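DTDP-4-dehydrorhamnose reductase, rfbD ortholog (Clostridium acetobutylicum, PDB 1VL0) probably catalyses the reduction of dTDP-6-deoxy-L-lyxo-4-hexulose to dTDP-L-rhamnose, using a bound nicotinamide dinucleotide, in dTDP-L-rhamnose biosynthesis. Local coordinates at residues Ala99-Val104 with Ala150-Tyr155. Sequence-based numbering, arbitrary orientation.
Sequences AAAYSV and ALNPKY
Ala99 and Leu151 bring their CA atoms within 5.3 Å, and the CA atoms of Tyr102 and Asn152 are almost as close, so the C-terminal part of helix 83-104 lies against the point where helix 136-151 gives way to the loop before strand 155-164. Asn152 is the first residue past that helix to leave helical geometry. With chi1 at -164°, CG lies opposite the backbone N, and the amide reaches across to helix 83-104. There ND2 packs on Ala101 CB at 3.4 Å. ND2 also sits 3.3 Å from Tyr102 N, but both are donors and no bond forms. ND2 instead donates to Ala98 O, within helix 83-104, and to Ala106 O, just past the end of that helix. The other end of the amide turns back: OD1 accepts from Lys154 N at 3.1 Å, with an N-H...O angle of 141°, and closes an Asx turn. The donor is tilted 33° from the carbonyl plane.

Tyr102 CB lies 3.5 Å from Leu151 O. The Tyr102 ring has Asn152 OD1 at its edge and meets Pro153 obliquely, with CD1 3.8 Å from Pro153 CD. Leu151 adds a looser apolar touch on Ala99. Tyr102 also packs against Tyr102 of each of the two other subunits, so the contact borders the trimer interface.

No hydrogen bond runs directly between the two segments; packing joins them, and the ND2 bonds go to residues flanking 99-104. The buried amide of Asn152 uses both ends: it ties the outgoing loop to helix 83-104 and its following turn, and it helps to hold the bend that leads into strand 155-164 of the Rossmann-type sheet.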
# COMPACT_ATOMS: atom_id res chain seq x y z
N ALA A 99 11.06 -2.77 -10.08
CA ALA A 99 12.22 -2.20 -9.42
C ALA A 99 13.32 -1.84 -10.41
O ALA A 99 13.95 -0.79 -10.27
CB ALA A 99 12.79 -3.15 -8.43
N ALA A 100 13.54 -2.71 -11.38
CA ALA A 100 14.58 -2.48 -12.40
C ALA A 100 14.18 -1.27 -13.23
O ALA A 100 14.98 -0.45 -13.55
CB ALA A 100 14.74 -3.70 -13.27
N ALA A 101 12.90 -1.19 -13.58
CA ALA A 101 12.35 -0.00 -14.23
C ALA A 101 12.61 1.25 -13.41
O ALA A 101 13.16 2.22 -13.91
CB ALA A 101 10.85 -0.17 -14.52
N TYR A 102 12.18 1.24 -12.16
CA TYR A 102 12.44 2.35 -11.25
C TYR A 102 13.88 2.85 -11.24
O TYR A 102 14.13 4.04 -11.26
CB TYR A 102 12.00 2.01 -9.82
CG TYR A 102 12.15 3.19 -8.88
CD1 TYR A 102 11.22 4.20 -8.87
CD2 TYR A 102 13.27 3.30 -8.03
CE1 TYR A 102 11.37 5.30 -8.02
CE2 TYR A 102 13.44 4.40 -7.20
CZ TYR A 102 12.48 5.40 -7.20
OH TYR A 102 12.58 6.51 -6.39
N SER A 103 14.83 1.93 -11.23
CA SER A 103 16.24 2.26 -11.21
C SER A 103 16.65 3.06 -12.41
O SER A 103 17.58 3.83 -12.28
CB SER A 103 17.09 0.99 -11.10
OG SER A 103 16.83 0.40 -9.81
N VAL A 104 15.97 2.92 -13.55
CA VAL A 104 16.34 3.67 -14.77
C VAL A 104 15.32 4.77 -15.15
O VAL A 104 15.40 5.38 -16.22
CB VAL A 104 16.64 2.71 -15.98
CG1 VAL A 104 17.80 1.81 -15.61
CG2 VAL A 104 15.41 1.84 -16.37
N ALA A 150 4.32 -1.03 -5.17
CA ALA A 150 5.19 -0.71 -4.04
C ALA A 150 6.54 -0.25 -4.52
O ALA A 150 7.16 0.57 -3.90
CB ALA A 150 5.39 -1.92 -3.15
N LEU A 151 6.98 -0.81 -5.64
CA LEU A 151 8.35 -0.59 -6.11
C LEU A 151 8.55 0.46 -7.20
O LEU A 151 9.68 0.75 -7.55
CB LEU A 151 8.90 -1.92 -6.58
CG LEU A 151 9.09 -2.96 -5.47
CD1 LEU A 151 9.28 -4.31 -6.07
CD2 LEU A 151 10.26 -2.58 -4.53
N ASN A 152 7.47 0.99 -7.77
CA ASN A 152 7.53 1.96 -8.86
C ASN A 152 6.28 2.86 -8.87
O ASN A 152 5.21 2.39 -9.23
CB ASN A 152 7.74 1.24 -10.23
CG ASN A 152 8.19 2.17 -11.34
OD1 ASN A 152 7.92 3.38 -11.30
ND2 ASN A 152 8.90 1.63 -12.34
N PRO A 153 6.41 4.15 -8.51
CA PRO A 153 5.29 5.11 -8.58
C PRO A 153 4.70 5.42 -9.97
O PRO A 153 3.59 5.97 -10.02
CB PRO A 153 5.87 6.40 -7.99
CG PRO A 153 7.01 5.95 -7.17
CD PRO A 153 7.61 4.81 -7.97
N LYS A 154 5.48 5.20 -11.05
CA LYS A 154 5.02 5.29 -12.43
C LYS A 154 4.52 3.94 -12.90
O LYS A 154 5.14 3.27 -13.70
CB LYS A 154 6.10 5.88 -13.36
CG LYS A 154 6.38 7.35 -13.08
CD LYS A 154 7.39 8.02 -14.08
CE LYS A 154 7.27 9.56 -14.02
NZ LYS A 154 5.93 10.07 -14.49
N TYR A 155 3.34 3.53 -12.38
CA TYR A 155 2.77 2.26 -12.71
C TYR A 155 1.40 2.37 -13.38
O TYR A 155 0.63 3.31 -13.16
CB TYR A 155 2.63 1.34 -11.45
CG TYR A 155 1.55 1.77 -10.54
CD1 TYR A 155 1.80 2.67 -9.53
CD2 TYR A 155 0.25 1.29 -10.68
CE1 TYR A 155 0.78 3.09 -8.69
CE2 TYR A 155 -0.78 1.72 -9.85
CZ TYR A 155 -0.51 2.63 -8.87
OH TYR A 155 -1.52 3.06 -8.02